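Local coordinates for universal stress protein (Mycobacterium smegmatis, PDB 5AHW) that binds cyclic AMP and forms a homodimer of the universal stress protein A family, probably linking cyclic nucleotides to mycobacterial signalling, at residues 19-23 and 142-146; 34-40 and 85-91. One frame throughout, in Å; residues are numbered along the deposited sequence.

Contact 1 of 2, residues 19-23 and 142-146; sequences RAVDR and LIVHT. With CMP (adenosine-3',5'-cyclic-monophosphate), chain K.
T146 meets R19 at the C-terminal end of the chain, where one threonine serves both the helix and the bound nucleotide. Its backbone O takes a hydrogen bond from R19 NH2, 2.9 Å long and bent at the hydrogen (142°), and the oxygen lies at the edge of the guanidinium, somewhat tilted from its plane. A bend at chi3 (-78°) turns the guanidinium edge to the carbonyl, which NH2 approaches nearly in line with C=O.

The two branches of T146 play different parts. With chi1 at 57°, OG1 sits between backbone N and carbonyl carbon. T146 OG1 makes the polar contact, 2.6 Å from CMP O1P, and also has N115 OD1 as a polar partner. T146 CG2 is wedged between the phosphate and the helix, 3.7 Å from CMP O1P and 3.9 Å from A20 N.

Two residues earlier, V144 packs both methyls on the same helix. V144 CG2 is 4.0 Å from R23 CB and also lies over A20; V144 CG1 lies 4.1 Å from R19 O. A20 CA and V144 CA are 5.7 Å apart, consistent with the small side chain of A20. L142 adds a lighter touch, L142 CD2 to R23 CG at 4.3 Å, while the guanidinium of R23 pairs with D140 of the second subunit.

The contact thus sets helix 15-31 against the sheet at strand 140-144, which bonds to strand 110-114 on one side and pairs antiparallel with a strand of the second subunit on the other.

Contact 2 of 2, residues 34-40 and 85-91; sequences KLIIATA and DIEERPV. With CMP (adenosine-3',5'-cyclic-monophosphate), chain K.
I36 and R89 sit diagonally across two parallel strands of a Rossmann-like, five-stranded α/β sheet; segments 34-40 and 85-91 are joined in the chain by a β-α-β crossover through helix 65-80. Six backbone hydrogen bonds zip the pair together: L35, I37 and T39 each give an N-H and accept one, and V91 N to T39 O is almost straight at the hydrogen (179°).

Packing is close where I36 CG2, lying beside the R89 chain and pointing the same way, comes 3.3 Å from R89 CG; L102 and V106 border this face. On the opposite face the I37 and I86 side chains cross at an angle, I37 CD1 to I86 CG2 3.8 Å, and T39 turns its hydroxyl to T11 O.

The start of the pair is more polar and partly open to solvent. K34 stretches out, CG anti to the backbone N (chi1 -178°), to form a salt bridge with E87 OE1, although that oxygen's position is doubtful. E87 OE2 makes a long ion pair with R89 NH1 (3.8 Å), in the guanidinium plane, and lies beside I36 CD1.

At the far end the backbone of A40 reads the adenine: A40 N donates to CMP N1 at 2.9 Å, and A40 O accepts from N6.

In the fold
Cyclic AMP spans the two contacts, whose centres lie about 15 Å apart: contact 2 presents a strand end to the base, contact 1 a threonine to the phosphate. Between and around these two anchor points, G10, S14, S16 and V116 supply further hydrogen bonds to the nucleotide. The contacts also follow each other in the chain: helix 15-31 of contact 1 is succeeded by strand 34-41 of contact 2, and they touch where V21 CG1 comes 4.3 Å from I37 CD1. Contact 2 stands at one outer strand of the sheet within the chain and contact 1 at the other, which carries the sheet into the second subunit.

Contact 1 of 2, residues 19-23 and 142-146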
loop_
_atom_site.group_PDB
_atom_site.type_symbol
_atom_site.label_atom_id
_atom_site.label_comp_id
_atom_site.label_asym_id
_atom_site.label_seq_id
_atom_site.Cartn_x
_atom_site.Cartn_y
_atom_site.Cartn_z
ATOM N N ARG B 19 10.750 3.116 9.012
ATOM C CA ARG B 19 9.997 1.880 8.998
ATOM C C ARG B 19 9.337 1.696 7.636
ATOM O O ARG B 19 9.188 0.545 7.201
ATOM C CB ARG B 19 8.947 1.779 10.132
ATOM C CG ARG B 19 9.573 1.650 11.512
ATOM C CD ARG B 19 8.600 1.428 12.685
ATOM N NE ARG B 19 7.922 2.675 13.119
ATOM C CZ ARG B 19 8.190 3.406 14.222
ATOM N NH1 ARG B 19 9.143 3.055 15.100
ATOM N NH2 ARG B 19 7.467 4.510 14.449
ATOM N N ALA B 20 8.886 2.786 7.022
ATOM C CA ALA B 20 8.372 2.732 5.679
ATOM C C ALA B 20 9.457 2.302 4.699
ATOM O O ALA B 20 9.176 1.547 3.780
ATOM C CB ALA B 20 7.813 4.082 5.234
ATOM N N VAL B 21 10.676 2.808 4.874
ATOM C CA VAL B 21 11.812 2.350 4.089
ATOM C C VAL B 21 12.145 0.818 4.288
ATOM O O VAL B 21 12.369 0.097 3.298
ATOM C CB VAL B 21 13.050 3.213 4.412
ATOM C CG1 VAL B 21 14.283 2.717 3.684
ATOM C CG2 VAL B 21 12.812 4.647 3.972
ATOM N N ASP B 22 12.190 0.351 5.545
ATOM C CA ASP B 22 12.364 -1.072 5.811
ATOM C C ASP B 22 11.401 -1.841 4.919
ATOM O O ASP B 22 11.852 -2.724 4.181
ATOM C CB ASP B 22 12.062 -1.468 7.234
ATOM C CG ASP B 22 13.035 -0.950 8.177
ATOM O OD1 ASP B 22 14.101 -0.527 7.724
ATOM O OD2 ASP B 22 12.730 -0.878 9.394
ATOM N N ARG B 23 10.102 -1.491 4.956
ATOM C CA ARG B 23 9.108 -2.229 4.205
ATOM C C ARG B 23 9.297 -2.090 2.701
ATOM O O ARG B 23 9.210 -3.083 1.968
ATOM C CB ARG B 23 7.714 -1.849 4.615
ATOM C CG ARG B 23 6.685 -2.901 4.326
ATOM C CD ARG B 23 6.858 -4.117 5.265
ATOM N NE ARG B 23 6.097 -3.916 6.531
ATOM C CZ ARG B 23 5.913 -4.865 7.443
ATOM N NH1 ARG B 23 6.495 -6.063 7.288
ATOM N NH2 ARG B 23 5.174 -4.629 8.529
ATOM N N LEU B 142 1.374 2.038 -1.226
ATOM C CA LEU B 142 1.421 1.280 0.007
ATOM C C LEU B 142 1.542 2.315 1.149
ATOM O O LEU B 142 2.485 3.094 1.213
ATOM C CB LEU B 142 2.630 0.367 0.041
ATOM C CG LEU B 142 2.816 -0.510 1.261
ATOM C CD1 LEU B 142 1.672 -1.540 1.358
ATOM C CD2 LEU B 142 4.155 -1.280 1.241
ATOM N N ILE B 143 0.612 2.226 2.071
ATOM C CA ILE B 143 0.643 2.979 3.283
ATOM C C ILE B 143 1.059 2.073 4.367
ATOM O O ILE B 143 0.308 1.235 4.752
ATOM C CB ILE B 143 -0.737 3.639 3.526
ATOM C CG1 ILE B 143 -0.997 4.680 2.399
ATOM C CG2 ILE B 143 -0.762 4.360 4.896
ATOM C CD1 ILE B 143 -2.339 5.348 2.505
ATOM N N VAL B 144 2.302 2.218 4.815
ATOM C CA VAL B 144 2.874 1.390 5.859
ATOM C C VAL B 144 2.381 1.871 7.205
ATOM O O VAL B 144 2.366 3.096 7.435
ATOM C CB VAL B 144 4.407 1.495 5.807
ATOM C CG1 VAL B 144 5.055 0.676 6.935
ATOM C CG2 VAL B 144 4.885 1.030 4.427
ATOM N N HIS B 145 1.922 0.962 8.087
ATOM C CA HIS B 145 1.408 1.385 9.395
ATOM C C HIS B 145 2.587 1.694 10.320
ATOM O O HIS B 145 3.104 0.830 10.981
ATOM C CB HIS B 145 0.559 0.285 10.038
ATOM C CG HIS B 145 -0.409 0.800 11.055
ATOM N ND1 HIS B 145 -0.331 0.486 12.402
ATOM C CD2 HIS B 145 -1.494 1.601 10.911
ATOM C CE1 HIS B 145 -1.320 1.089 13.042
ATOM N NE2 HIS B 145 -2.042 1.768 12.161
ATOM N N THR B 146 3.012 2.934 10.399
ATOM C CA THR B 146 4.243 3.256 11.086
ATOM C C THR B 146 3.955 3.997 12.361
ATOM O O THR B 146 4.844 4.226 13.162
ATOM C CB THR B 146 5.113 4.182 10.198
ATOM O OG1 THR B 146 4.364 5.366 9.850
ATOM C CG2 THR B 146 5.551 3.438 8.949
HETATM P P CMP K . 5.932 8.512 8.131
HETATM O O1P CMP K . 5.934 7.110 8.728
HETATM O O2P CMP K . 6.716 9.420 8.959
HETATM O "O5'" CMP K . 4.497 9.071 7.780
HETATM C "C5'" CMP K . 4.206 10.117 6.821
HETATM C "C4'" CMP K . 5.045 9.828 5.608
HETATM O "O4'" CMP K . 5.028 10.860 4.638
HETATM C "C3'" CMP K . 6.487 9.649 5.901
HETATM O "O3'" CMP K . 6.640 8.463 6.669
HETATM C "C2'" CMP K . 7.109 9.679 4.498
HETATM O "O2'" CMP K . 6.944 8.458 3.765
HETATM C "C1'" CMP K . 6.233 10.775 3.869
HETATM N N9 CMP K . 6.993 12.044 3.976
HETATM C C8 CMP K . 6.823 13.024 4.884
HETATM N N7 CMP K . 7.739 13.992 4.723
HETATM C C5 CMP K . 8.489 13.651 3.702
HETATM C C6 CMP K . 9.619 14.244 2.964
HETATM N N6 CMP K . 10.101 15.419 3.342
HETATM N N1 CMP K . 10.140 13.569 1.930
HETATM C C2 CMP K . 9.671 12.381 1.532
HETATM N N3 CMP K . 8.649 11.765 2.164
HETATM C C4 CMP K . 8.034 12.349 3.224
#

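Contact 2 of 2, residues 34-40 and 85-91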
loop_
_atom_site.group_PDB
_atom_site.type_symbol
_atom_site.label_atom_id
_atom_site.label_comp_id
_atom_site.label_asym_id
_atom_site.label_seq_id
_atom_site.Cartn_x
_atom_site.Cartn_y
_atom_site.Cartn_z
ATOM N N LYS B 34 14.121 -2.179 -8.551
ATOM C CA LYS B 34 14.851 -0.989 -8.196
ATOM C C LYS B 34 14.070 -0.262 -7.072
ATOM O O LYS B 34 12.876 -0.007 -7.222
ATOM C CB LYS B 34 14.958 -0.105 -9.428
ATOM C CG LYS B 34 15.747 1.172 -9.225
ATOM C CD LYS B 34 16.086 1.820 -10.574
ATOM C CE LYS B 34 16.590 3.256 -10.379
ATOM N NZ LYS B 34 17.415 3.775 -11.526
ATOM N N LEU B 35 14.758 0.056 -5.980
ATOM C CA LEU B 35 14.253 0.973 -5.006
ATOM C C LEU B 35 14.839 2.414 -5.119
ATOM O O LEU B 35 16.078 2.616 -5.167
ATOM C CB LEU B 35 14.552 0.459 -3.645
ATOM C CG LEU B 35 14.001 1.283 -2.496
ATOM C CD1 LEU B 35 12.516 1.146 -2.373
ATOM C CD2 LEU B 35 14.635 0.799 -1.194
ATOM N N ILE B 36 13.938 3.396 -5.118
ATOM C CA ILE B 36 14.306 4.809 -5.161
ATOM C C ILE B 36 13.875 5.410 -3.819
ATOM O O ILE B 36 12.694 5.421 -3.478
ATOM C CB ILE B 36 13.670 5.502 -6.379
ATOM C CG1 ILE B 36 14.188 4.870 -7.680
ATOM C CG2 ILE B 36 14.042 6.984 -6.430
ATOM C CD1 ILE B 36 13.563 5.387 -8.966
ATOM N N ILE B 37 14.846 5.849 -3.032
ATOM C CA ILE B 37 14.535 6.518 -1.789
ATOM C C ILE B 37 14.544 8.017 -2.072
ATOM O O ILE B 37 15.558 8.567 -2.539
ATOM C CB ILE B 37 15.572 6.165 -0.691
ATOM C CG1 ILE B 37 15.742 4.643 -0.562
ATOM C CG2 ILE B 37 15.187 6.803 0.659
ATOM C CD1 ILE B 37 16.741 4.192 0.494
ATOM N N ALA B 38 13.440 8.682 -1.775
ATOM C CA ALA B 38 13.311 10.115 -1.999
ATOM C C ALA B 38 13.088 10.916 -0.711
ATOM O O ALA B 38 12.350 10.496 0.182
ATOM C CB ALA B 38 12.180 10.384 -2.994
ATOM N N THR B 39 13.754 12.054 -0.607
ATOM C CA THR B 39 13.566 12.946 0.500
ATOM C C THR B 39 13.322 14.334 -0.081
ATOM O O THR B 39 14.192 14.920 -0.813
ATOM C CB THR B 39 14.791 12.999 1.416
ATOM O OG1 THR B 39 14.983 11.728 2.024
ATOM C CG2 THR B 39 14.614 14.022 2.508
ATOM N N ALA B 40 12.142 14.863 0.214
ATOM C CA ALA B 40 11.787 16.192 -0.297
ATOM C C ALA B 40 12.235 17.199 0.719
ATOM O O ALA B 40 12.097 16.962 1.915
ATOM C CB ALA B 40 10.288 16.323 -0.493
ATOM N N ASP B 85 19.310 -2.994 -5.351
ATOM C CA ASP B 85 19.368 -1.954 -6.348
ATOM C C ASP B 85 18.688 -0.646 -5.833
ATOM O O ASP B 85 17.511 -0.426 -6.077
ATOM C CB ASP B 85 18.677 -2.456 -7.593
ATOM C CG ASP B 85 18.690 -1.440 -8.698
ATOM O OD1 ASP B 85 19.374 -0.419 -8.515
ATOM O OD2 ASP B 85 18.033 -1.670 -9.736
ATOM N N ILE B 86 19.463 0.222 -5.176
ATOM C CA ILE B 86 18.956 1.400 -4.447
ATOM C C ILE B 86 19.530 2.700 -4.983
ATOM O O ILE B 86 20.735 2.841 -5.184
ATOM C CB ILE B 86 19.331 1.299 -2.963
ATOM C CG1 ILE B 86 18.831 -0.032 -2.396
ATOM C CG2 ILE B 86 18.783 2.475 -2.179
ATOM C CD1 ILE B 86 19.508 -0.430 -1.107
ATOM N N GLU B 87 18.657 3.672 -5.183
ATOM C CA GLU B 87 19.026 4.944 -5.759
ATOM C C GLU B 87 18.572 5.962 -4.728
ATOM O O GLU B 87 17.504 5.766 -4.154
ATOM C CB GLU B 87 18.264 5.081 -7.049
ATOM C CG GLU B 87 18.588 6.286 -7.911
ATOM C CD GLU B 87 17.845 6.270 -9.258
ATOM O OE1 GLU B 87 18.287 5.500 -10.136
ATOM O OE2 GLU B 87 16.820 7.020 -9.430
ATOM N N GLU B 88 19.372 6.993 -4.422
ATOM C CA GLU B 88 18.908 8.064 -3.492
ATOM C C GLU B 88 18.549 9.332 -4.323
ATOM O O GLU B 88 19.323 9.705 -5.245
ATOM C CB GLU B 88 19.997 8.392 -2.483
ATOM C CG GLU B 88 20.571 7.250 -1.680
ATOM C CD GLU B 88 21.807 7.661 -0.910
ATOM O OE1 GLU B 88 22.115 8.846 -0.888
ATOM O OE2 GLU B 88 22.512 6.837 -0.316
ATOM N N ARG B 89 17.396 9.958 -4.061
ATOM C CA ARG B 89 16.989 11.188 -4.772
ATOM C C ARG B 89 16.641 12.337 -3.808
ATOM O O ARG B 89 15.544 12.346 -3.274
ATOM C CB ARG B 89 15.744 10.946 -5.623
ATOM C CG ARG B 89 15.807 9.794 -6.598
ATOM C CD ARG B 89 16.722 10.058 -7.768
ATOM N NE ARG B 89 16.254 11.293 -8.371
ATOM C CZ ARG B 89 15.465 11.394 -9.438
ATOM N NH1 ARG B 89 15.121 10.321 -10.153
ATOM N NH2 ARG B 89 15.061 12.617 -9.791
ATOM N N PRO B 90 17.565 13.278 -3.569
ATOM C CA PRO B 90 17.217 14.490 -2.848
ATOM C C PRO B 90 16.360 15.322 -3.758
ATOM O O PRO B 90 16.793 15.616 -4.804
ATOM C CB PRO B 90 18.563 15.194 -2.647
ATOM C CG PRO B 90 19.479 14.573 -3.642
ATOM C CD PRO B 90 18.979 13.228 -3.961
ATOM N N VAL B 91 15.137 15.660 -3.385
ATOM C CA VAL B 91 14.244 16.396 -4.260
ATOM C C VAL B 91 13.869 17.733 -3.651
ATOM O O VAL B 91 13.471 17.810 -2.484
ATOM C CB VAL B 91 12.960 15.605 -4.554
ATOM C CG1 VAL B 91 11.981 16.488 -5.349
ATOM C CG2 VAL B 91 13.326 14.386 -5.340
HETATM P P CMP K . 5.932 8.512 8.131
HETATM O O1P CMP K . 5.934 7.110 8.728
HETATM O O2P CMP K . 6.716 9.420 8.959
HETATM O "O5'" CMP K . 4.497 9.071 7.780
HETATM C "C5'" CMP K . 4.206 10.117 6.821
HETATM C "C4'" CMP K . 5.045 9.828 5.608
HETATM O "O4'" CMP K . 5.028 10.860 4.638
HETATM C "C3'" CMP K . 6.487 9.649 5.901
HETATM O "O3'" CMP K . 6.640 8.463 6.669
HETATM C "C2'" CMP K . 7.109 9.679 4.498
HETATM O "O2'" CMP K . 6.944 8.458 3.765
HETATM C "C1'" CMP K . 6.233 10.775 3.869
HETATM N N9 CMP K . 6.993 12.044 3.976
HETATM C C8 CMP K . 6.823 13.024 4.884
HETATM N N7 CMP K . 7.739 13.992 4.723
HETATM C C5 CMP K . 8.489 13.651 3.702
HETATM C C6 CMP K . 9.619 14.244 2.964
HETATM N N6 CMP K . 10.101 15.419 3.342
HETATM N N1 CMP K . 10.140 13.569 1.930
HETATM C C2 CMP K . 9.671 12.381 1.532
HETATM N N3 CMP K . 8.649 11.765 2.164
HETATM C C4 CMP K . 8.034 12.349 3.224
#